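Local coordinates for protein tonb-dependent siderophore receptor (Acinetobacter baumannii, PDB 5FP1) that probably binds iron-chelating siderophores, perhaps ferric enterobactin, as the first step of iron uptake across the outer membrane, at residues A[591-596]-A[619-624]; A[661-666]-A[690-695]; A[304-309]-A[698-703]; A[522-527]-A[539-544]. All coordinates share one frame; numbering follows the deposited sequence.

Interaction 1: A[591-596]-A[619-624]; sequences LDSELT and PNVPKQ. With C8E ((hydroxyethyloxy)tri(ethyloxy)octane), chain I.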
# COMPACT_ATOMS: atom_id res chain seq x y z
N LEU A 591 9.85 -5.32 16.05
CA LEU A 591 9.65 -3.89 15.99
C LEU A 591 9.24 -3.35 17.34
O LEU A 591 8.09 -3.53 17.78
CB LEU A 591 8.58 -3.53 14.94
CG LEU A 591 8.86 -3.97 13.52
CD1 LEU A 591 7.61 -3.87 12.65
CD2 LEU A 591 9.96 -3.11 12.94
N ASP A 592 10.17 -2.68 17.99
CA ASP A 592 9.93 -2.09 19.29
C ASP A 592 9.56 -0.61 19.10
O ASP A 592 10.42 0.26 18.96
CB ASP A 592 11.18 -2.26 20.15
CG ASP A 592 11.01 -1.71 21.55
OD1 ASP A 592 9.87 -1.53 22.01
OD2 ASP A 592 12.03 -1.40 22.17
N SER A 593 8.25 -0.35 19.07
CA SER A 593 7.75 0.98 18.73
C SER A 593 7.40 1.73 19.98
O SER A 593 7.00 1.15 20.96
CB SER A 593 6.52 0.88 17.79
OG SER A 593 5.42 0.21 18.41
N GLU A 594 7.47 3.05 19.92
CA GLU A 594 7.18 3.87 21.06
C GLU A 594 6.62 5.22 20.66
O GLU A 594 7.21 5.97 19.87
CB GLU A 594 8.45 4.07 21.90
CG GLU A 594 8.24 4.92 23.12
CD GLU A 594 9.57 5.26 23.77
OE1 GLU A 594 10.22 6.27 23.40
OE2 GLU A 594 9.99 4.47 24.60
N LEU A 595 5.49 5.54 21.25
CA LEU A 595 4.89 6.85 21.13
C LEU A 595 5.50 7.73 22.21
O LEU A 595 4.95 7.90 23.29
CB LEU A 595 3.39 6.75 21.37
CG LEU A 595 2.62 5.99 20.29
CD1 LEU A 595 1.24 5.60 20.80
CD2 LEU A 595 2.53 6.86 19.04
N THR A 596 6.68 8.24 21.92
CA THR A 596 7.52 8.91 22.93
C THR A 596 6.87 10.15 23.52
O THR A 596 6.86 10.36 24.74
CB THR A 596 8.86 9.31 22.29
OG1 THR A 596 9.41 8.18 21.59
CG2 THR A 596 9.85 9.80 23.38
N PRO A 619 0.29 2.26 17.30
CA PRO A 619 -0.72 1.50 16.59
C PRO A 619 -0.26 1.04 15.23
O PRO A 619 0.71 1.59 14.67
CB PRO A 619 -1.89 2.50 16.43
CG PRO A 619 -1.33 3.85 16.70
CD PRO A 619 0.00 3.71 17.38
N ASN A 620 -0.93 0.02 14.72
CA ASN A 620 -0.67 -0.48 13.40
C ASN A 620 0.77 -0.98 13.23
O ASN A 620 1.32 -0.94 12.13
CB ASN A 620 -1.03 0.60 12.38
CG ASN A 620 -2.40 1.22 12.65
OD1 ASN A 620 -2.52 2.42 12.91
ND2 ASN A 620 -3.43 0.39 12.67
N VAL A 621 1.36 -1.46 14.32
CA VAL A 621 2.63 -2.17 14.26
C VAL A 621 2.78 -3.28 15.28
O VAL A 621 2.66 -3.08 16.50
CB VAL A 621 3.89 -1.24 14.21
CG1 VAL A 621 3.75 -0.05 15.09
CG2 VAL A 621 5.15 -1.99 14.61
N PRO A 622 3.04 -4.49 14.79
CA PRO A 622 3.22 -5.61 15.69
C PRO A 622 4.64 -5.65 16.22
O PRO A 622 5.58 -5.25 15.53
CB PRO A 622 3.00 -6.81 14.79
CG PRO A 622 3.52 -6.34 13.44
CD PRO A 622 3.18 -4.87 13.38
N LYS A 623 4.80 -6.15 17.44
CA LYS A 623 6.13 -6.28 18.01
C LYS A 623 6.98 -7.30 17.24
O LYS A 623 8.20 -7.15 17.15
CB LYS A 623 6.04 -6.70 19.48
CG LYS A 623 7.24 -6.29 20.30
CD LYS A 623 6.90 -6.28 21.78
CE LYS A 623 5.96 -5.14 22.13
NZ LYS A 623 5.30 -5.40 23.44
N GLN A 624 6.32 -8.35 16.76
CA GLN A 624 6.97 -9.39 15.94
C GLN A 624 6.05 -9.77 14.81
O GLN A 624 4.83 -9.77 14.98
CB GLN A 624 7.23 -10.66 16.76
CG GLN A 624 8.25 -10.51 17.86
CD GLN A 624 8.68 -11.86 18.39
OE1 GLN A 624 9.59 -12.49 17.85
NE2 GLN A 624 8.01 -12.32 19.43
C1 C8E I . 10.31 -17.32 12.51
C2 C8E I . 10.00 -17.55 13.98
C3 C8E I . 8.65 -16.99 14.40
C4 C8E I . 8.79 -16.21 15.70
C5 C8E I . 7.48 -16.14 16.49
C6 C8E I . 7.79 -16.22 17.98
C7 C8E I . 6.59 -15.88 18.86
C8 C8E I . 7.07 -15.54 20.26
O9 C8E I . 6.01 -14.91 20.97
O HOH W 1 5.56 -2.34 18.17
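Leu591 N gives its hydrogen to Lys623 O in a short, nearly straight bond, 2.7 Å long with 168° at the hydrogen. In return, Lys623 CA directs a C-H toward Leu591 O at 3.4 Å. That same oxygen may also accept from a water 2.8 Å away, which lies 2.6 Å from Ser593 OG and may reach Val621 O more weakly. Ser593 OG also accepts a hydrogen bond from Met618 N. Here antiparallel pairing in the TonB-dependent receptor barrel is just beginning: 591-596 belongs to strand 582-597, while 619-624 is the end of the loop that leads into the neighbouring strand 624-635. Toward the loop the backbones diverge and side chains fill in. Val621 straddles the gap like a fork. Its CG2, anti to the backbone N, packs on Leu591 CD1 at 3.7 Å, and its CG1 meets Ser593 OG at the same 3.7 Å. Farther along, Leu595 CD1 approaches Pro619 CD at 4.1 Å, the two side chains crossing at about a right angle. At the opposite end Gln624 NE2 lies 3.5 Å from C8 of a bound detergent molecule.

Interaction 2: A[661-666]-A[690-695]; sequences PSYVRY and KRYFTK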
# COMPACT_ATOMS: atom_id res chain seq x y z
N PRO A 661 -5.87 -9.59 18.08
CA PRO A 661 -4.88 -10.52 18.62
C PRO A 661 -3.90 -11.05 17.60
O PRO A 661 -4.11 -10.93 16.38
CB PRO A 661 -5.73 -11.68 19.19
CG PRO A 661 -7.04 -11.57 18.50
CD PRO A 661 -7.24 -10.12 18.17
N SER A 662 -2.83 -11.67 18.09
CA SER A 662 -1.89 -12.39 17.24
C SER A 662 -2.57 -13.51 16.48
O SER A 662 -3.63 -13.99 16.86
CB SER A 662 -0.78 -13.00 18.09
OG SER A 662 -1.32 -13.97 18.96
N TYR A 663 -1.94 -13.93 15.40
CA TYR A 663 -2.47 -15.00 14.57
C TYR A 663 -1.37 -15.63 13.72
O TYR A 663 -0.33 -15.03 13.44
CB TYR A 663 -3.57 -14.49 13.62
CG TYR A 663 -3.08 -13.46 12.62
CD1 TYR A 663 -2.51 -13.84 11.43
CD2 TYR A 663 -3.13 -12.11 12.90
CE1 TYR A 663 -2.04 -12.90 10.52
CE2 TYR A 663 -2.67 -11.16 12.00
CZ TYR A 663 -2.10 -11.56 10.81
OH TYR A 663 -1.64 -10.60 9.91
N VAL A 664 -1.66 -16.85 13.27
CA VAL A 664 -0.94 -17.51 12.19
C VAL A 664 -1.94 -18.01 11.16
O VAL A 664 -2.96 -18.61 11.51
CB VAL A 664 -0.14 -18.72 12.71
CG1 VAL A 664 0.69 -19.31 11.59
CG2 VAL A 664 0.75 -18.30 13.85
N ARG A 665 -1.64 -17.78 9.90
CA ARG A 665 -2.51 -18.12 8.79
C ARG A 665 -1.68 -18.95 7.84
O ARG A 665 -0.55 -18.56 7.52
CB ARG A 665 -2.99 -16.86 8.08
CG ARG A 665 -3.60 -17.08 6.70
CD ARG A 665 -3.01 -16.13 5.67
NE ARG A 665 -3.35 -16.48 4.29
CZ ARG A 665 -4.35 -15.96 3.60
NH1 ARG A 665 -5.11 -15.01 4.13
NH2 ARG A 665 -4.56 -16.34 2.36
N TYR A 666 -2.23 -20.08 7.40
CA TYR A 666 -1.54 -20.99 6.48
C TYR A 666 -2.12 -20.99 5.08
O TYR A 666 -3.32 -20.76 4.87
CB TYR A 666 -1.61 -22.42 7.03
CG TYR A 666 -1.04 -22.53 8.41
CD1 TYR A 666 0.32 -22.58 8.62
CD2 TYR A 666 -1.87 -22.56 9.52
CE1 TYR A 666 0.85 -22.67 9.89
CE2 TYR A 666 -1.36 -22.64 10.79
CZ TYR A 666 0.01 -22.71 10.96
OH TYR A 666 0.52 -22.78 12.23
N LYS A 690 -8.76 -19.78 9.87
CA LYS A 690 -8.54 -18.97 11.05
C LYS A 690 -9.35 -17.65 10.93
O LYS A 690 -9.35 -17.01 9.89
CB LYS A 690 -7.05 -18.65 11.12
CG LYS A 690 -6.62 -17.73 12.24
CD LYS A 690 -6.76 -18.37 13.60
CE LYS A 690 -6.45 -17.34 14.65
NZ LYS A 690 -6.41 -17.90 16.04
N ARG A 691 -10.03 -17.30 12.01
CA ARG A 691 -10.63 -15.97 12.19
C ARG A 691 -9.59 -15.03 12.78
O ARG A 691 -9.15 -15.15 13.94
CB ARG A 691 -11.85 -16.04 13.10
CG ARG A 691 -12.58 -14.70 13.31
CD ARG A 691 -13.70 -14.87 14.33
NE ARG A 691 -14.54 -13.69 14.56
CZ ARG A 691 -14.50 -12.92 15.64
NH1 ARG A 691 -13.61 -13.14 16.58
NH2 ARG A 691 -15.32 -11.89 15.75
N TYR A 692 -9.17 -14.08 11.96
CA TYR A 692 -8.24 -13.06 12.40
C TYR A 692 -8.55 -11.73 11.71
O TYR A 692 -9.47 -11.65 10.86
CB TYR A 692 -6.77 -13.51 12.17
CG TYR A 692 -6.31 -13.58 10.73
CD1 TYR A 692 -6.68 -14.63 9.90
CD2 TYR A 692 -5.49 -12.57 10.19
CE1 TYR A 692 -6.26 -14.69 8.59
CE2 TYR A 692 -5.08 -12.61 8.88
CZ TYR A 692 -5.44 -13.69 8.09
OH TYR A 692 -5.02 -13.73 6.78
N PHE A 693 -7.82 -10.70 12.12
CA PHE A 693 -8.06 -9.33 11.72
C PHE A 693 -6.81 -8.69 11.13
O PHE A 693 -5.75 -8.67 11.76
CB PHE A 693 -8.55 -8.55 12.94
CG PHE A 693 -9.86 -9.08 13.47
CD1 PHE A 693 -9.87 -10.10 14.38
CD2 PHE A 693 -11.07 -8.60 12.99
CE1 PHE A 693 -11.05 -10.63 14.81
CE2 PHE A 693 -12.26 -9.12 13.44
CZ PHE A 693 -12.26 -10.15 14.32
N THR A 694 -6.97 -8.14 9.93
CA THR A 694 -5.88 -7.50 9.17
C THR A 694 -5.81 -5.99 9.34
O THR A 694 -4.82 -5.38 8.96
CB THR A 694 -6.04 -7.79 7.69
OG1 THR A 694 -7.38 -7.50 7.32
CG2 THR A 694 -5.71 -9.23 7.42
N LYS A 695 -6.85 -5.36 9.86
CA LYS A 695 -6.80 -3.91 10.10
C LYS A 695 -7.45 -3.63 11.42
O LYS A 695 -8.52 -4.18 11.73
CB LYS A 695 -7.60 -3.13 9.03
CG LYS A 695 -7.29 -3.54 7.59
CD LYS A 695 -8.25 -2.93 6.58
CE LYS A 695 -8.00 -3.53 5.19
NZ LYS A 695 -8.90 -2.88 4.19
O HOH W 2 -6.44 -11.21 14.76
O HOH W 3 -6.04 -15.32 17.30
O HOH W 4 -3.44 -18.30 15.34
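At Tyr663 and Tyr692 the two backbones stand 6.5 Å apart between CA atoms, wider than in a paired sheet, and the space is bridged by side chains and waters. The contact joins barrel strand 659-673 of this TonB-dependent receptor to the loop that follows the neighbouring strand 678-685, where the chain prepares to turn a corner at Thr694. Tyr663 and Tyr692 form an offset stack, with ring centroids 4.2 Å apart and planes inclined by 28°. The overlap is uneven: Tyr692 CD2 sits over the centre of the Tyr663 ring, 3.5 Å from its CD1. The backbones set the Tyr663 CB to Tyr692 CB distance of 3.6 Å; chi1 (63° and 70°), with each CG between its own backbone N and carbonyl carbon, then turns each ring toward the other.

The hydroxyl of Tyr692 carries the stack on to Arg665. Arg665 NH1 donates to Tyr692 OH at 2.9 Å, with the oxygen lying in the guanidinium plane, and guanidinium and ring stand almost perpendicular. Arg665 NE is engaged by Asp667 in a salt bridge, so the group is fixed from two sides, while its NH2 has a long, weak ion pair with Glu706 and lies near the like-charged Arg65, within the plug range of the sequence.

Lys690 folds over the strand at chi2, its CG 3.8 Å from Val664 O, and its NZ donates to a water shared with Ser662 O. A separate water donates to Pro661 O and accepts from Phe693 N, 3.0 Å away.

Interaction 3: A[304-309]-A[698-703]; sequences PDDSKG and ASHYAT. With PO4 (phosphate ion), chain B.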
# COMPACT_ATOMS: atom_id res chain seq x y z
N PRO A 304 -19.52 -0.49 11.77
CA PRO A 304 -20.42 -1.27 12.64
C PRO A 304 -20.56 -0.64 14.05
O PRO A 304 -19.70 -0.82 14.93
CB PRO A 304 -19.74 -2.64 12.69
CG PRO A 304 -18.28 -2.29 12.63
CD PRO A 304 -18.21 -1.15 11.63
N ASP A 305 -21.61 0.15 14.20
CA ASP A 305 -22.08 0.76 15.45
C ASP A 305 -21.41 2.06 15.90
O ASP A 305 -21.97 2.76 16.72
CB ASP A 305 -22.14 -0.22 16.62
CG ASP A 305 -23.26 0.14 17.59
OD1 ASP A 305 -24.38 0.40 17.08
OD2 ASP A 305 -23.06 0.13 18.84
N ASP A 306 -20.23 2.38 15.38
CA ASP A 306 -19.61 3.69 15.65
C ASP A 306 -19.50 3.94 17.15
O ASP A 306 -19.74 5.06 17.62
CB ASP A 306 -20.44 4.76 14.98
CG ASP A 306 -19.70 6.08 14.81
OD1 ASP A 306 -18.47 6.10 14.80
OD2 ASP A 306 -20.38 7.08 14.63
N SER A 307 -19.20 2.88 17.90
CA SER A 307 -19.03 2.93 19.37
C SER A 307 -20.25 3.50 20.12
O SER A 307 -20.11 4.04 21.20
CB SER A 307 -17.75 3.70 19.75
OG SER A 307 -16.62 3.14 19.08
N LYS A 308 -21.44 3.38 19.56
CA LYS A 308 -22.60 3.94 20.21
C LYS A 308 -23.15 3.11 21.35
O LYS A 308 -24.06 3.56 22.03
CB LYS A 308 -23.71 4.15 19.20
CG LYS A 308 -23.36 5.15 18.11
CD LYS A 308 -23.42 6.58 18.63
CE LYS A 308 -22.99 7.52 17.52
NZ LYS A 308 -22.70 8.86 18.05
N GLY A 309 -22.63 1.90 21.56
CA GLY A 309 -23.05 1.09 22.70
C GLY A 309 -24.18 0.10 22.39
O GLY A 309 -24.61 -0.63 23.26
N ALA A 698 -8.39 3.11 14.65
CA ALA A 698 -8.11 3.82 15.93
C ALA A 698 -9.29 3.80 16.88
O ALA A 698 -9.13 3.87 18.10
CB ALA A 698 -7.66 5.27 15.65
N SER A 699 -10.49 3.72 16.32
CA SER A 699 -11.69 3.54 17.12
C SER A 699 -12.70 2.65 16.37
O SER A 699 -12.54 2.35 15.19
CB SER A 699 -12.29 4.89 17.48
OG SER A 699 -13.17 4.72 18.57
N HIS A 700 -13.72 2.22 17.09
CA HIS A 700 -14.92 1.62 16.50
C HIS A 700 -14.85 0.15 16.05
O HIS A 700 -15.71 -0.65 16.44
CB HIS A 700 -15.46 2.48 15.37
CG HIS A 700 -15.53 3.94 15.69
ND1 HIS A 700 -16.15 4.43 16.82
CD2 HIS A 700 -15.07 5.02 15.01
CE1 HIS A 700 -16.06 5.75 16.83
NE2 HIS A 700 -15.41 6.13 15.74
N TYR A 701 -13.89 -0.19 15.19
CA TYR A 701 -13.92 -1.50 14.55
C TYR A 701 -12.58 -1.97 14.04
O TYR A 701 -11.61 -1.20 13.92
CB TYR A 701 -14.93 -1.51 13.39
CG TYR A 701 -14.39 -0.87 12.13
CD1 TYR A 701 -14.43 0.51 11.94
CD2 TYR A 701 -13.81 -1.65 11.14
CE1 TYR A 701 -13.87 1.10 10.80
CE2 TYR A 701 -13.32 -1.08 9.98
CZ TYR A 701 -13.35 0.29 9.81
OH TYR A 701 -12.82 0.82 8.64
N ALA A 702 -12.54 -3.26 13.77
CA ALA A 702 -11.44 -3.90 13.07
C ALA A 702 -11.96 -4.68 11.88
O ALA A 702 -13.11 -5.10 11.84
CB ALA A 702 -10.70 -4.83 13.99
N THR A 703 -11.09 -4.93 10.91
CA THR A 703 -11.48 -5.60 9.68
C THR A 703 -11.09 -7.05 9.78
O THR A 703 -9.92 -7.37 10.01
CB THR A 703 -10.78 -4.97 8.46
OG1 THR A 703 -11.15 -3.59 8.36
CG2 THR A 703 -11.15 -5.67 7.16
P PO4 B . -16.74 9.05 14.55
O1 PO4 B . -17.78 8.75 15.61
O2 PO4 B . -16.87 8.00 13.47
O3 PO4 B . -15.34 9.02 15.15
O4 PO4 B . -17.01 10.42 13.96
O HOH W 5 -18.27 0.22 17.07
O HOH W 6 -14.35 2.29 20.03
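The imidazole of His700 is pressed between two oxygens: Asp306 OD1 stands 3.1 Å above one face and Ser699 OG, itself hydrogen-bonded to Lys658 NZ, lies over the opposite face, both offset toward the rim. Asp306 belongs to a type I' beta turn from Asp305 to Lys308, in the loop that joins barrel strands 284-304 and 315-341; His700 comes just before strand 701-704, part of a small three-stranded sheet with strands 234-238 and 693-696. The contact thus ties together two loops that are far apart in the sequence of this TonB-dependent receptor.

Both ring nitrogens have partners near the ring plane. His700 ND1 shares a short hydrogen bond of 2.6 Å with Ser307 OG, either of which could be the donor. At the other nitrogen, NE2 donates to O3 of a phosphate ion at 3.0 Å with 163° at the hydrogen; the ion probably came from the crystallisation liquor. Asp306 is turned with CG anti to the backbone N (chi1 -162°), which sends its carboxylate across to the ring, and its OD2 is held in a salt bridge by Arg319. The nearby carboxylate and phosphate would probably polarise the ring.

Two waters bridge the segments. One donates to Pro304 O and His700 O and accepts from Ser307 N, at 2.9 Å; the other accepts from His700 N and lies 2.6 Å from Ser307 OG. Tyr701 reaches with its OH to Gly75 O in the plug range, while Pro304 CG packs against Tyr701 CB at 3.5 Å.

Interaction 4: A[522-527]-A[539-544]; sequences TFEIGT and TAAIFR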
# COMPACT_ATOMS: atom_id res chain seq x y z
N THR A 522 16.05 7.66 9.44
CA THR A 522 16.40 6.28 9.67
C THR A 522 17.91 6.13 9.78
O THR A 522 18.66 6.59 8.91
CB THR A 522 15.87 5.39 8.53
OG1 THR A 522 14.44 5.40 8.54
CG2 THR A 522 16.37 3.93 8.68
N PHE A 523 18.34 5.53 10.88
CA PHE A 523 19.73 5.05 11.04
C PHE A 523 19.72 3.53 10.97
O PHE A 523 18.97 2.86 11.69
CB PHE A 523 20.33 5.50 12.39
CG PHE A 523 21.73 4.91 12.62
CD1 PHE A 523 22.83 5.43 11.94
CD2 PHE A 523 21.91 3.78 13.41
CE1 PHE A 523 24.10 4.89 12.12
CE2 PHE A 523 23.17 3.22 13.57
CZ PHE A 523 24.27 3.78 12.92
N GLU A 524 20.52 2.95 10.09
CA GLU A 524 20.50 1.50 9.89
C GLU A 524 21.92 0.94 9.73
O GLU A 524 22.79 1.57 9.13
CB GLU A 524 19.71 1.16 8.65
CG GLU A 524 19.52 -0.31 8.35
CD GLU A 524 18.40 -0.56 7.34
OE1 GLU A 524 17.30 -0.01 7.57
OE2 GLU A 524 18.61 -1.28 6.33
N ILE A 525 22.10 -0.24 10.30
CA ILE A 525 23.27 -1.05 10.04
C ILE A 525 22.76 -2.38 9.57
O ILE A 525 21.75 -2.89 10.07
CB ILE A 525 24.13 -1.21 11.30
CG1 ILE A 525 23.30 -1.69 12.47
CG2 ILE A 525 24.74 0.11 11.67
CD1 ILE A 525 24.14 -1.95 13.70
N GLY A 526 23.46 -2.95 8.61
CA GLY A 526 23.02 -4.20 8.08
C GLY A 526 24.09 -5.01 7.37
O GLY A 526 25.24 -4.56 7.17
N THR A 527 23.68 -6.21 6.98
CA THR A 527 24.53 -7.07 6.20
C THR A 527 23.69 -7.87 5.21
O THR A 527 22.52 -8.22 5.48
CB THR A 527 25.41 -7.98 7.12
OG1 THR A 527 26.40 -8.65 6.32
CG2 THR A 527 24.56 -8.99 7.83
N THR A 539 19.42 -11.30 4.10
CA THR A 539 19.58 -9.90 4.53
C THR A 539 19.26 -9.80 6.03
O THR A 539 18.40 -10.51 6.56
CB THR A 539 18.66 -8.91 3.77
OG1 THR A 539 17.28 -9.22 4.05
CG2 THR A 539 18.89 -8.93 2.25
N ALA A 540 19.96 -8.90 6.70
CA ALA A 540 19.70 -8.58 8.09
C ALA A 540 19.93 -7.10 8.28
O ALA A 540 20.86 -6.53 7.70
CB ALA A 540 20.60 -9.38 9.00
N ALA A 541 19.11 -6.47 9.13
CA ALA A 541 19.24 -5.05 9.41
C ALA A 541 18.73 -4.74 10.79
O ALA A 541 17.75 -5.35 11.26
CB ALA A 541 18.48 -4.25 8.38
N ILE A 542 19.39 -3.77 11.42
CA ILE A 542 19.02 -3.25 12.72
C ILE A 542 18.92 -1.76 12.49
O ILE A 542 19.76 -1.18 11.82
CB ILE A 542 20.11 -3.55 13.78
CG1 ILE A 542 20.13 -5.03 14.09
CG2 ILE A 542 19.89 -2.74 15.04
CD1 ILE A 542 19.06 -5.43 15.08
N PHE A 543 17.89 -1.12 13.05
CA PHE A 543 17.59 0.25 12.67
C PHE A 543 16.81 0.99 13.73
O PHE A 543 16.14 0.38 14.57
CB PHE A 543 16.81 0.29 11.35
CG PHE A 543 15.57 -0.56 11.38
CD1 PHE A 543 14.38 -0.06 11.86
CD2 PHE A 543 15.61 -1.85 10.93
CE1 PHE A 543 13.25 -0.88 11.91
CE2 PHE A 543 14.51 -2.68 10.98
CZ PHE A 543 13.33 -2.18 11.46
N ARG A 544 16.91 2.30 13.68
CA ARG A 544 15.94 3.18 14.29
C ARG A 544 15.34 4.06 13.20
O ARG A 544 16.06 4.81 12.52
CB ARG A 544 16.52 4.04 15.39
CG ARG A 544 15.49 5.04 15.94
CD ARG A 544 16.03 5.78 17.16
NE ARG A 544 16.25 4.84 18.24
CZ ARG A 544 17.00 5.06 19.31
NH1 ARG A 544 17.60 6.21 19.48
NH2 ARG A 544 17.15 4.11 20.20
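From CB to carboxylate, the Glu524 side chain runs alongside residues 541-543. Its CB lies 4.1 Å from Phe543 CB, its CG passes Ile542 O at 3.6 Å, and its CD reaches the methyl of Ala541. The carboxylate then divides its contacts: OE2 rests on Ala541 CB at 3.6 Å, whereas OE1 faces Phe543 CB at 3.8 Å. With CG anti to the backbone N (chi1 -176°), the extended chain carries this charge away from the backbone to partners of its own. OE1 forms a salt bridge with Arg88, and OE2 bonds Tyr485 OH and Ser43 OG. Phe543 runs beside Glu524 in the same direction, its ring turned 50° from the carboxylate plane, and makes a cation-pi contact with the same Arg88, so that the arginine is gripped from both strands.

The two strands, 518-531 and 536-555, form a beta hairpin of the TonB-dependent receptor barrel, running antiparallel, with the axes of 522-527 and 539-544 at 162°. Hydrogen-bonded pairs are Phe523 with Arg544, Ile525 with Ile542 and Thr527 with Ala540, each closed by two backbone bonds. At the non-hydrogen-bonded pair of Gly526 and Ala541 the CA atoms come within 4.1 Å.

Glu524, Ala541 and Phe543 share the face that meets Arg88 and Ser43, both in the plug region. The reverse face is largely apolar: Ile525 CG1 packs on Ile542 CB at 3.9 Å, Thr527 turns its CG2 to Ala540 CB at 4.1 Å, and a detergent molecule touches Ile525, consistent with a lipid-facing wall. On that face, too, Arg544 NE forms a salt bridge with Asp568.

How the interactions relate
Followed from the N terminus, the chain opens interaction 3 first, at 304-309, and closes it last, at 698-703, so the other three are nested inside that one long loop. Within it they come in series without crossing: interaction 4 closes a hairpin of the barrel wall, interaction 1 the loop between strands 582-597 and 624-635, and interaction 2 the passage from strand 659-673 to the small sheet. Interactions 4 and 1 touch where Phe543 CZ packs on Leu591 CD2 at 3.8 Å. Interactions 2 and 3 are joined by neighbouring strands 693-696 and 701-704, with Lys695 O probably hydrogen-bonded to Thr703 N. Interactions 3 and 4 lie farthest apart, their centres about 37 Å from each other.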